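Local structure of aldehyde dehydrogenase (Burkholderia vietnamiensis, 5KF0) at residues A264-D269 with D279-G284; T330-M335 with F369-L374; S339-L344 with G362-A367; G346-A351 with A356-G361. The protein probably catalyses the NAD(P)-dependent oxidation of aldehydes to carboxylic acids, as other aldehyde dehydrogenases do, and binds NADPH. One frame throughout, in Å; residues are numbered along the deposited sequence.

Overall arrangement
All four contacts attach helices or a loop to one mixed, mainly parallel sheet. Interaction 1 packs helix 274-286 on strand 263-266; its segments touch those of interaction 2 through packing of F283 on F331, the two centres lying 18 Å apart. Interactions 2, 3 and 4 form a tighter group: centres of 2 and 3 are 10 Å apart, with a probable hydrogen bond from M335 N to A367 O at 2.8 Å, and those of 3 and 4 are 12 Å apart. Interactions 3 and 4 share helix 338-353, and strands 357-360 and 364-365 both pair antiparallel with strand 368-375 of interaction 2. Bound NADPH lies about 10 Å from the M335 side chain and about 13 Å from that of S341.

Interaction 1: residues A264-D269 with D279-G284; sequences AIVDAD and DRLAFG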
loop_
_atom_site.group_PDB
_atom_site.type_symbol
_atom_site.label_atom_id
_atom_site.label_comp_id
_atom_site.label_asym_id
_atom_site.label_seq_id
_atom_site.Cartn_x
_atom_site.Cartn_y
_atom_site.Cartn_z
ATOM N N ALA A 264 -28.569 -6.162 15.752
ATOM C CA ALA A 264 -27.822 -5.271 16.634
ATOM C C ALA A 264 -27.786 -5.872 18.031
ATOM O O ALA A 264 -28.824 -6.311 18.542
ATOM C CB ALA A 264 -28.463 -3.882 16.693
ATOM N N ILE A 265 -26.600 -5.895 18.643
ATOM C CA ILE A 265 -26.414 -6.367 20.015
ATOM C C ILE A 265 -26.258 -5.162 20.928
ATOM O O ILE A 265 -25.484 -4.246 20.621
ATOM C CB ILE A 265 -25.173 -7.270 20.127
ATOM C CG1 ILE A 265 -25.387 -8.570 19.353
ATOM C CG2 ILE A 265 -24.851 -7.556 21.604
ATOM C CD1 ILE A 265 -24.111 -9.397 19.209
ATOM N N VAL A 266 -26.972 -5.167 22.058
ATOM C CA VAL A 266 -26.826 -4.149 23.100
ATOM C C VAL A 266 -26.185 -4.822 24.310
ATOM O O VAL A 266 -26.811 -5.662 24.970
ATOM C CB VAL A 266 -28.168 -3.510 23.475
ATOM C CG1 VAL A 266 -27.956 -2.439 24.553
ATOM C CG2 VAL A 266 -28.853 -2.924 22.224
ATOM N N ASP A 267 -24.941 -4.451 24.608
ATOM C CA ASP A 267 -24.156 -5.086 25.661
ATOM C C ASP A 267 -24.566 -4.573 27.044
ATOM O O ASP A 267 -25.293 -3.585 27.193
ATOM C CB ASP A 267 -22.661 -4.828 25.415
ATOM C CG ASP A 267 -21.754 -5.887 26.017
ATOM O OD1 ASP A 267 -20.528 -5.790 25.775
ATOM O OD2 ASP A 267 -22.232 -6.807 26.723
ATOM N N ALA A 268 -24.052 -5.260 28.067
ATOM C CA ALA A 268 -24.417 -5.001 29.454
ATOM C C ALA A 268 -23.942 -3.644 29.967
ATOM O O ALA A 268 -24.438 -3.191 31.008
ATOM C CB ALA A 268 -23.854 -6.122 30.335
ATOM N N ASP A 269 -23.009 -2.987 29.270
ATOM C CA ASP A 269 -22.387 -1.753 29.741
ATOM C C ASP A 269 -23.052 -0.491 29.188
ATOM O O ASP A 269 -22.486 0.602 29.307
ATOM C CB ASP A 269 -20.887 -1.750 29.399
ATOM C CG ASP A 269 -20.608 -1.868 27.899
ATOM O OD1 ASP A 269 -21.560 -1.923 27.092
ATOM O OD2 ASP A 269 -19.412 -1.915 27.525
ATOM N N ASP A 279 -32.418 5.472 20.142
ATOM C CA ASP A 279 -32.595 6.326 18.969
ATOM C C ASP A 279 -31.998 5.680 17.723
ATOM O O ASP A 279 -32.617 5.696 16.652
ATOM C CB ASP A 279 -31.981 7.702 19.219
ATOM C CG ASP A 279 -32.243 8.668 18.077
ATOM O OD1 ASP A 279 -33.414 9.053 17.878
ATOM O OD2 ASP A 279 -31.278 9.037 17.381
ATOM N N ARG A 280 -30.816 5.065 17.853
ATOM C CA ARG A 280 -30.181 4.447 16.691
ATOM C C ARG A 280 -30.877 3.147 16.294
ATOM O O ARG A 280 -30.965 2.825 15.102
ATOM C CB ARG A 280 -28.695 4.208 16.972
ATOM C CG ARG A 280 -27.907 5.510 17.213
ATOM C CD ARG A 280 -28.106 6.450 16.042
ATOM N NE ARG A 280 -27.377 5.985 14.864
ATOM C CZ ARG A 280 -27.565 6.436 13.629
ATOM N NH1 ARG A 280 -28.494 7.360 13.386
ATOM N NH2 ARG A 280 -26.825 5.955 12.635
ATOM N N LEU A 281 -31.380 2.386 17.275
ATOM C CA LEU A 281 -32.160 1.190 16.948
ATOM C C LEU A 281 -33.417 1.554 16.165
ATOM O O LEU A 281 -33.748 0.905 15.165
ATOM C CB LEU A 281 -32.535 0.434 18.226
ATOM C CG LEU A 281 -31.396 -0.236 18.998
ATOM C CD1 LEU A 281 -31.881 -0.695 20.372
ATOM C CD2 LEU A 281 -30.855 -1.427 18.191
ATOM N N ALA A 282 -34.126 2.595 16.601
ATOM C CA ALA A 282 -35.327 3.023 15.894
ATOM C C ALA A 282 -34.989 3.522 14.495
ATOM O O ALA A 282 -35.692 3.206 13.528
ATOM C CB ALA A 282 -36.049 4.103 16.705
ATOM N N PHE A 283 -33.903 4.286 14.362
ATOM C CA PHE A 283 -33.453 4.696 13.040
ATOM C C PHE A 283 -33.173 3.483 12.161
ATOM O O PHE A 283 -33.674 3.384 11.037
ATOM C CB PHE A 283 -32.197 5.562 13.146
ATOM C CG PHE A 283 -31.558 5.836 11.823
ATOM C CD1 PHE A 283 -30.432 5.136 11.418
ATOM C CD2 PHE A 283 -32.103 6.778 10.968
ATOM C CE1 PHE A 283 -29.860 5.376 10.186
ATOM C CE2 PHE A 283 -31.527 7.025 9.738
ATOM C CZ PHE A 283 -30.408 6.318 9.350
ATOM N N GLY A 284 -32.388 2.531 12.672
ATOM C CA GLY A 284 -31.983 1.406 11.845
ATOM C C GLY A 284 -33.139 0.498 11.473
ATOM O O GLY A 284 -33.194 -0.026 10.356
#
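L281 reaches from helix 274-286 to strand 263-266 and meets two residues there with its two methyl branches, a contact that is apolar throughout. CD2 of L281 rests against CB of A264 at 3.7 Å, while its CD1 approaches CG2 of V266 more loosely, at 4.2 Å. The leucine CG stands anti to the carbonyl carbon (chi1 -68°), which carries the isobutyl fork off the helix toward the strand. In V266 a chi1 of -179° sets CG2 beside the backbone N and anti to the carbonyl carbon, where it meets L281 CD1, and the two side chains run at a slant to one another. A264 and L281 are also the nearest backbone pair, with CA atoms 7.8 Å apart. Between A264 and V266 on the strand, I265 points the other way, onto helix 401-409.

Polar bonds are made within the segments or to other parts of the chain, not between the two. Past the strand end, A268 N donates to D267 OD2 at 2.7 Å, meeting the oxygen from above the carboxylate plane; D267 OD1 is held by T421 and H426. On the helix, G284 N binds R280 O at 2.8 Å.

Strand 263-266, helix 274-286 and strand 298-302 form a beta-alpha-beta unit, and I299 and L309 also touch L281. With just 98 Å² buried and methyl groups alone meeting, the attachment of helix to strand here depends on shape and exclusion of water, without directional bonds to fix it.

Interaction 2: residues T330-M335 with F369-L374; sequences TFVGPM and FEATLL
M335 lays its sulfur alongside the F369 side chain, SD standing 3.7 Å from CD2 of F369 and equally near its CB. The two side chains run side by side and point the same way. SD is 4.7 Å from the ring centroid and 57° off the ring normal, which makes this an oblique Met-aromatic contact. The methionine is extended through chi2 and bends at chi3 (65°), so its terminal methyl turns out of the line of the chain beyond the sulfur. At the rim of the same ring, T372 OG1 lies in plane; this hydroxyl also donates to E370 O at 2.7 Å, from above the carbonyl plane.

V332 divides its branches: CG1 packs against the carbonyl oxygen F369 O at 3.5 Å, while CG2 makes the apolar touch with CB of A371 at 4.2 Å.

One water joins the backbones of the two segments: it lies 2.8 Å from G333 O, to which it can donate, and accepts from F369 N at 3.0 Å. G333 O is gripped a second time, by the hydroxyl of S289. S341, L344 and M348 of helix 338-353 pack on F369 as well, and M335 and F369 both touch P391.

All four touching residues are buried. The arrangement is that of a connecting loop, between helices 306-319 and 338-353, laid against strand 368-375 in the sheet of the aldehyde dehydrogenase fold that also contains strand 263-266.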
loop_
_atom_site.group_PDB
_atom_site.type_symbol
_atom_site.label_atom_id
_atom_site.label_comp_id
_atom_site.label_asym_id
_atom_site.label_seq_id
_atom_site.Cartn_x
_atom_site.Cartn_y
_atom_site.Cartn_z
ATOM N N THR A 330 -42.816 13.084 8.238
ATOM C CA THR A 330 -42.996 11.648 8.081
ATOM C C THR A 330 -41.666 10.924 8.230
ATOM O O THR A 330 -40.675 11.290 7.594
ATOM C CB THR A 330 -43.612 11.331 6.722
ATOM O OG1 THR A 330 -44.960 11.800 6.722
ATOM C CG2 THR A 330 -43.578 9.815 6.456
ATOM N N PHE A 331 -41.647 9.899 9.080
ATOM C CA PHE A 331 -40.519 8.986 9.131
ATOM C C PHE A 331 -40.831 7.637 8.508
ATOM O O PHE A 331 -39.957 7.050 7.875
ATOM C CB PHE A 331 -40.059 8.789 10.583
ATOM C CG PHE A 331 -38.713 8.126 10.707
ATOM C CD1 PHE A 331 -37.558 8.784 10.301
ATOM C CD2 PHE A 331 -38.599 6.846 11.217
ATOM C CE1 PHE A 331 -36.317 8.173 10.409
ATOM C CE2 PHE A 331 -37.362 6.240 11.338
ATOM C CZ PHE A 331 -36.223 6.896 10.934
ATOM N N VAL A 332 -42.065 7.155 8.634
ATOM C CA VAL A 332 -42.475 5.869 8.078
ATOM C C VAL A 332 -43.392 6.149 6.888
ATOM O O VAL A 332 -44.571 6.473 7.062
ATOM C CB VAL A 332 -43.166 4.998 9.134
ATOM C CG1 VAL A 332 -43.649 3.682 8.525
ATOM C CG2 VAL A 332 -42.203 4.746 10.300
ATOM N N GLY A 333 -42.867 6.012 5.670
ATOM C CA GLY A 333 -43.702 6.115 4.491
ATOM C C GLY A 333 -44.272 4.768 4.091
ATOM O O GLY A 333 -44.119 3.768 4.801
ATOM N N PRO A 334 -44.928 4.712 2.931
ATOM C CA PRO A 334 -45.507 3.446 2.465
ATOM C C PRO A 334 -44.439 2.419 2.133
ATOM O O PRO A 334 -43.348 2.747 1.668
ATOM C CB PRO A 334 -46.263 3.855 1.196
ATOM C CG PRO A 334 -45.492 5.024 0.686
ATOM C CD PRO A 334 -45.087 5.787 1.934
ATOM N N MET A 335 -44.777 1.150 2.347
ATOM C CA MET A 335 -43.968 0.112 1.724
ATOM C C MET A 335 -44.163 0.165 0.207
ATOM O O MET A 335 -45.084 0.812 -0.308
ATOM C CB MET A 335 -44.330 -1.260 2.283
ATOM C CG MET A 335 -43.916 -1.429 3.741
ATOM S SD MET A 335 -44.345 -3.045 4.396
ATOM C CE MET A 335 -43.295 -4.105 3.378
ATOM N N PHE A 369 -47.710 0.374 6.648
ATOM C CA PHE A 369 -47.357 -0.557 7.715
ATOM C C PHE A 369 -46.699 0.253 8.828
ATOM O O PHE A 369 -45.634 0.839 8.615
ATOM C CB PHE A 369 -46.402 -1.615 7.147
ATOM C CG PHE A 369 -46.369 -2.926 7.890
ATOM C CD1 PHE A 369 -46.132 -2.978 9.255
ATOM C CD2 PHE A 369 -46.519 -4.123 7.188
ATOM C CE1 PHE A 369 -46.075 -4.202 9.923
ATOM C CE2 PHE A 369 -46.455 -5.354 7.847
ATOM C CZ PHE A 369 -46.238 -5.387 9.222
ATOM N N GLU A 370 -47.326 0.314 10.004
ATOM C CA GLU A 370 -46.705 1.171 10.998
ATOM C C GLU A 370 -45.441 0.522 11.572
ATOM O O GLU A 370 -45.182 -0.675 11.442
ATOM C CB GLU A 370 -47.698 1.548 12.101
ATOM C CG GLU A 370 -48.109 0.446 13.037
ATOM C CD GLU A 370 -49.135 0.926 14.059
ATOM O OE1 GLU A 370 -49.221 2.154 14.304
ATOM O OE2 GLU A 370 -49.859 0.078 14.612
ATOM N N ALA A 371 -44.605 1.378 12.158
ATOM C CA ALA A 371 -43.417 0.876 12.832
ATOM C C ALA A 371 -43.853 -0.094 13.924
ATOM O O ALA A 371 -44.685 0.245 14.772
ATOM C CB ALA A 371 -42.604 2.030 13.423
ATOM N N THR A 372 -43.299 -1.304 13.893
ATOM C CA THR A 372 -43.802 -2.420 14.682
ATOM C C THR A 372 -42.650 -3.145 15.363
ATOM O O THR A 372 -41.594 -3.355 14.758
ATOM C CB THR A 372 -44.599 -3.374 13.770
ATOM O OG1 THR A 372 -45.729 -2.671 13.224
ATOM C CG2 THR A 372 -45.107 -4.592 14.523
ATOM N N LEU A 373 -42.856 -3.514 16.631
ATOM C CA LEU A 373 -41.870 -4.217 17.445
ATOM C C LEU A 373 -42.533 -5.441 18.062
ATOM O O LEU A 373 -43.647 -5.343 18.588
ATOM C CB LEU A 373 -41.319 -3.293 18.548
ATOM C CG LEU A 373 -40.157 -3.797 19.409
ATOM C CD1 LEU A 373 -38.888 -3.966 18.572
ATOM C CD2 LEU A 373 -39.906 -2.826 20.541
ATOM N N LEU A 374 -41.863 -6.592 17.989
ATOM C CA LEU A 374 -42.368 -7.823 18.588
ATOM C C LEU A 374 -41.326 -8.430 19.514
ATOM O O LEU A 374 -40.125 -8.233 19.325
ATOM C CB LEU A 374 -42.731 -8.887 17.535
ATOM C CG LEU A 374 -43.937 -8.662 16.623
ATOM C CD1 LEU A 374 -43.554 -7.788 15.432
ATOM C CD2 LEU A 374 -44.479 -10.005 16.164
HETATM O O HOH W 1 -45.002 1.293 5.836
#

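Interaction 3: residues S339-L344 with G362-A367; sequences SESRRL and GKVDGA
S341 holds the close part of this contact: its OG donates to G366 O at 2.8 Å. The hydroxyl lies in the carbonyl plane, at a C=O...O angle of 156°, so the bond is nearly in line with the carbonyl. With OG anti to the backbone N (chi1 -178°), the oxygen is thrown off helix 338-353 toward the turn that follows strand 364-365. CG1 of V364 comes within 3.1 Å of S341 OG, a tight approach for carbon and oxygen, and CB of S341 sits 4.0 Å from CA of A367. M335 and F369 touch the buried serine too.

The contact opens toward solvent at its rim, where V364 and G366 are partly exposed, and loosens at exposed R342, whose side chain stays 6.1 Å or more from residues 362-367.

Within the helix, R343 grips E340 side-on, NE and NH2 both reaching OE1 from the same face of the carboxylate. R343 also has W347 as a cation-pi partner and bonds to A388 O through NH1.

One neutral hydrogen bond, S341 OG to G366 O, supplies the directional link between the segments and uses the hydroxyl proton of the buried serine, whereas the charged pair braces one turn of the helix.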
loop_
_atom_site.group_PDB
_atom_site.type_symbol
_atom_site.label_atom_id
_atom_site.label_comp_id
_atom_site.label_asym_id
_atom_site.label_seq_id
_atom_site.Cartn_x
_atom_site.Cartn_y
_atom_site.Cartn_z
ATOM N N SER A 339 -48.556 -5.807 -2.098
ATOM C CA SER A 339 -48.169 -7.213 -2.049
ATOM C C SER A 339 -46.991 -7.428 -1.103
ATOM O O SER A 339 -46.938 -8.446 -0.402
ATOM C CB SER A 339 -47.856 -7.740 -3.452
ATOM O OG SER A 339 -46.778 -7.051 -4.054
ATOM N N GLU A 340 -46.055 -6.481 -1.046
ATOM C CA GLU A 340 -44.941 -6.630 -0.116
ATOM C C GLU A 340 -45.401 -6.436 1.322
ATOM O O GLU A 340 -44.911 -7.114 2.236
ATOM C CB GLU A 340 -43.821 -5.655 -0.484
ATOM C CG GLU A 340 -43.005 -6.135 -1.681
ATOM C CD GLU A 340 -42.378 -7.500 -1.425
ATOM O OE1 GLU A 340 -41.507 -7.597 -0.546
ATOM O OE2 GLU A 340 -42.773 -8.482 -2.089
ATOM N N SER A 341 -46.355 -5.529 1.538
ATOM C CA SER A 341 -46.938 -5.364 2.863
ATOM C C SER A 341 -47.653 -6.636 3.303
ATOM O O SER A 341 -47.519 -7.065 4.455
ATOM C CB SER A 341 -47.890 -4.167 2.855
ATOM O OG SER A 341 -48.439 -3.961 4.136
ATOM N N ARG A 342 -48.401 -7.268 2.390
ATOM C CA ARG A 342 -49.098 -8.502 2.743
ATOM C C ARG A 342 -48.128 -9.640 3.032
ATOM O O ARG A 342 -48.407 -10.471 3.905
ATOM C CB ARG A 342 -50.060 -8.910 1.629
ATOM C CG ARG A 342 -51.302 -8.051 1.550
ATOM C CD ARG A 342 -52.369 -8.699 0.673
ATOM N NE ARG A 342 -51.926 -8.866 -0.710
ATOM C CZ ARG A 342 -51.997 -7.913 -1.636
ATOM N NH1 ARG A 342 -52.483 -6.719 -1.326
ATOM N NH2 ARG A 342 -51.577 -8.150 -2.872
ATOM N N ARG A 343 -46.997 -9.699 2.318
ATOM C CA ARG A 343 -45.980 -10.700 2.633
ATOM C C ARG A 343 -45.524 -10.560 4.078
ATOM O O ARG A 343 -45.554 -11.522 4.855
ATOM C CB ARG A 343 -44.780 -10.570 1.692
ATOM C CG ARG A 343 -43.556 -11.384 2.165
ATOM C CD ARG A 343 -42.274 -11.082 1.389
ATOM N NE ARG A 343 -41.935 -9.654 1.353
ATOM C CZ ARG A 343 -41.364 -8.988 2.352
ATOM N NH1 ARG A 343 -41.075 -9.604 3.487
ATOM N NH2 ARG A 343 -41.101 -7.690 2.220
ATOM N N LEU A 344 -45.107 -9.356 4.456
ATOM C CA LEU A 344 -44.565 -9.139 5.793
ATOM C C LEU A 344 -45.638 -9.298 6.864
ATOM O O LEU A 344 -45.378 -9.885 7.921
ATOM C CB LEU A 344 -43.922 -7.758 5.867
ATOM C CG LEU A 344 -43.274 -7.414 7.206
ATOM C CD1 LEU A 344 -42.250 -8.477 7.630
ATOM C CD2 LEU A 344 -42.607 -6.061 7.036
ATOM N N GLY A 362 -48.076 -2.581 14.873
ATOM C CA GLY A 362 -48.801 -3.744 14.402
ATOM C C GLY A 362 -49.925 -3.478 13.413
ATOM O O GLY A 362 -50.413 -4.435 12.794
ATOM N N LYS A 363 -50.360 -2.226 13.240
ATOM C CA LYS A 363 -51.472 -1.959 12.328
ATOM C C LYS A 363 -50.975 -1.838 10.891
ATOM O O LYS A 363 -49.998 -1.131 10.610
ATOM C CB LYS A 363 -52.230 -0.694 12.733
ATOM N N VAL A 364 -51.650 -2.537 9.981
ATOM C CA VAL A 364 -51.316 -2.530 8.561
ATOM C C VAL A 364 -52.560 -2.119 7.779
ATOM O O VAL A 364 -53.631 -2.706 7.961
ATOM C CB VAL A 364 -50.817 -3.906 8.087
ATOM C CG1 VAL A 364 -50.333 -3.817 6.648
ATOM C CG2 VAL A 364 -49.718 -4.440 9.013
ATOM N N ASP A 365 -52.423 -1.114 6.918
ATOM C CA ASP A 365 -53.530 -0.645 6.078
ATOM C C ASP A 365 -53.002 -0.476 4.657
ATOM O O ASP A 365 -52.406 0.553 4.328
ATOM C CB ASP A 365 -54.116 0.654 6.608
ATOM C CG ASP A 365 -55.147 1.256 5.659
ATOM O OD1 ASP A 365 -55.859 0.491 4.972
ATOM O OD2 ASP A 365 -55.240 2.498 5.591
ATOM N N GLY A 366 -53.229 -1.481 3.816
ATOM C CA GLY A 366 -52.647 -1.450 2.485
ATOM C C GLY A 366 -51.139 -1.482 2.598
ATOM O O GLY A 366 -50.568 -2.310 3.316
ATOM N N ALA A 367 -50.474 -0.554 1.911
ATOM C CA ALA A 367 -49.026 -0.454 2.010
ATOM C C ALA A 367 -48.560 0.380 3.198
ATOM O O ALA A 367 -47.347 0.515 3.393
ATOM C CB ALA A 367 -48.439 0.120 0.714
#

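Interaction 4: residues G346-A351 with A356-G361; sequences GWMDAA and AKIIAG
A351 O accepts from A356 N at 2.9 Å, with an N-H...O angle of 161°. The bond is nearly straight at the hydrogen, yet the nitrogen is tilted 33° from the carbonyl plane. It ties the last turn of helix 338-353 to the residue that leads into strand 357-360, and the backbones come nearest here, with CA atoms of A351 and A356 5.4 Å apart. Both alanine methyls lie close by: CB of A356 is 3.2 Å from A351 O, and the CB atoms of A351 and A356 are 4.0 Å apart.

The connection is a short helix-to-strand turn, four residues separating the two segments. Strand 357-360 then pairs antiparallel with strand 368-375, and a classic beta bulge sets both I359 and A360 opposite L373.

One turn earlier on the helix, M348 meets I358 in the second apolar touch, SD of M348 to CD1 of I358 at 4.0 Å, the two side chains crossing at about a right angle. M348 starts with CG anti to its backbone N (chi1 -175°) and remains extended through chi2, which brings the sulfur over to the exposed isoleucine, reached at the end of its longer branch. M348 also packs on T372, I358 lies on L374, and L383 of helix 382-385 touches A351.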
loop_
_atom_site.group_PDB
_atom_site.type_symbol
_atom_site.label_atom_id
_atom_site.label_comp_id
_atom_site.label_asym_id
_atom_site.label_seq_id
_atom_site.Cartn_x
_atom_site.Cartn_y
_atom_site.Cartn_z
ATOM N N GLY A 346 -48.146 -11.242 6.732
ATOM C CA GLY A 346 -48.394 -12.669 6.882
ATOM C C GLY A 346 -47.366 -13.349 7.769
ATOM O O GLY A 346 -47.714 -14.195 8.603
ATOM N N TRP A 347 -46.088 -12.992 7.600
ATOM C CA TRP A 347 -45.047 -13.492 8.498
ATOM C C TRP A 347 -45.292 -13.030 9.927
ATOM O O TRP A 347 -45.051 -13.779 10.882
ATOM C CB TRP A 347 -43.663 -13.018 8.043
ATOM C CG TRP A 347 -43.226 -13.483 6.687
ATOM C CD1 TRP A 347 -43.880 -14.352 5.857
ATOM C CD2 TRP A 347 -42.035 -13.092 6.004
ATOM N NE1 TRP A 347 -43.161 -14.526 4.696
ATOM C CE2 TRP A 347 -42.026 -13.758 4.761
ATOM C CE3 TRP A 347 -40.973 -12.239 6.322
ATOM C CZ2 TRP A 347 -40.987 -13.602 3.836
ATOM C CZ3 TRP A 347 -39.945 -12.084 5.405
ATOM C CH2 TRP A 347 -39.966 -12.757 4.174
ATOM N N MET A 348 -45.734 -11.781 10.094
ATOM C CA MET A 348 -46.016 -11.273 11.429
ATOM C C MET A 348 -47.146 -12.061 12.073
ATOM O O MET A 348 -47.044 -12.470 13.232
ATOM C CB MET A 348 -46.366 -9.788 11.368
ATOM C CG MET A 348 -46.560 -9.145 12.732
ATOM S SD MET A 348 -46.883 -7.377 12.600
ATOM C CE MET A 348 -48.431 -7.388 11.702
ATOM N N ASP A 349 -48.235 -12.283 11.325
ATOM C CA ASP A 349 -49.351 -13.074 11.841
ATOM C C ASP A 349 -48.891 -14.466 12.255
ATOM O O ASP A 349 -49.319 -14.983 13.292
ATOM C CB ASP A 349 -50.459 -13.191 10.793
ATOM C CG ASP A 349 -51.140 -11.863 10.496
ATOM O OD1 ASP A 349 -50.973 -10.908 11.281
ATOM O OD2 ASP A 349 -51.856 -11.783 9.472
ATOM N N ALA A 350 -48.024 -15.090 11.448
ATOM C CA ALA A 350 -47.560 -16.438 11.767
ATOM C C ALA A 350 -46.725 -16.448 13.038
ATOM O O ALA A 350 -46.845 -17.365 13.858
ATOM C CB ALA A 350 -46.763 -17.018 10.600
ATOM N N ALA A 351 -45.870 -15.438 13.219
ATOM C CA ALA A 351 -45.068 -15.372 14.436
ATOM C C ALA A 351 -45.954 -15.223 15.664
ATOM O O ALA A 351 -45.732 -15.889 16.684
ATOM C CB ALA A 351 -44.060 -14.224 14.340
ATOM N N ALA A 356 -45.516 -15.228 19.537
ATOM C CA ALA A 356 -44.915 -13.905 19.634
ATOM C C ALA A 356 -45.952 -12.868 20.056
ATOM O O ALA A 356 -47.170 -13.072 19.949
ATOM C CB ALA A 356 -44.277 -13.496 18.299
ATOM N N LYS A 357 -45.446 -11.731 20.535
ATOM C CA LYS A 357 -46.272 -10.644 21.045
ATOM C C LYS A 357 -45.881 -9.344 20.361
ATOM O O LYS A 357 -44.700 -8.982 20.340
ATOM C CB LYS A 357 -46.114 -10.492 22.565
ATOM N N ILE A 358 -46.868 -8.645 19.814
ATOM C CA ILE A 358 -46.655 -7.289 19.322
ATOM C C ILE A 358 -46.665 -6.352 20.521
ATOM O O ILE A 358 -47.645 -6.302 21.276
ATOM C CB ILE A 358 -47.731 -6.895 18.302
ATOM C CG1 ILE A 358 -47.666 -7.825 17.086
ATOM C CG2 ILE A 358 -47.563 -5.432 17.907
ATOM C CD1 ILE A 358 -48.815 -7.634 16.115
ATOM N N ILE A 359 -45.568 -5.617 20.712
ATOM C CA ILE A 359 -45.454 -4.699 21.842
ATOM C C ILE A 359 -45.415 -3.241 21.420
ATOM O O ILE A 359 -45.462 -2.357 22.295
ATOM C CB ILE A 359 -44.237 -5.035 22.729
ATOM C CG1 ILE A 359 -42.931 -5.010 21.935
ATOM C CG2 ILE A 359 -44.428 -6.392 23.383
ATOM C CD1 ILE A 359 -41.705 -5.119 22.843
ATOM N N ALA A 360 -45.335 -2.953 20.124
ATOM C CA ALA A 360 -45.554 -1.604 19.620
ATOM C C ALA A 360 -46.019 -1.712 18.178
ATOM O O ALA A 360 -45.528 -2.560 17.431
ATOM C CB ALA A 360 -44.288 -0.737 19.703
ATOM N N GLY A 361 -46.983 -0.872 17.804
ATOM C CA GLY A 361 -47.428 -0.847 16.420
ATOM C C GLY A 361 -48.301 -2.037 16.065
ATOM O O GLY A 361 -49.174 -2.453 16.840
#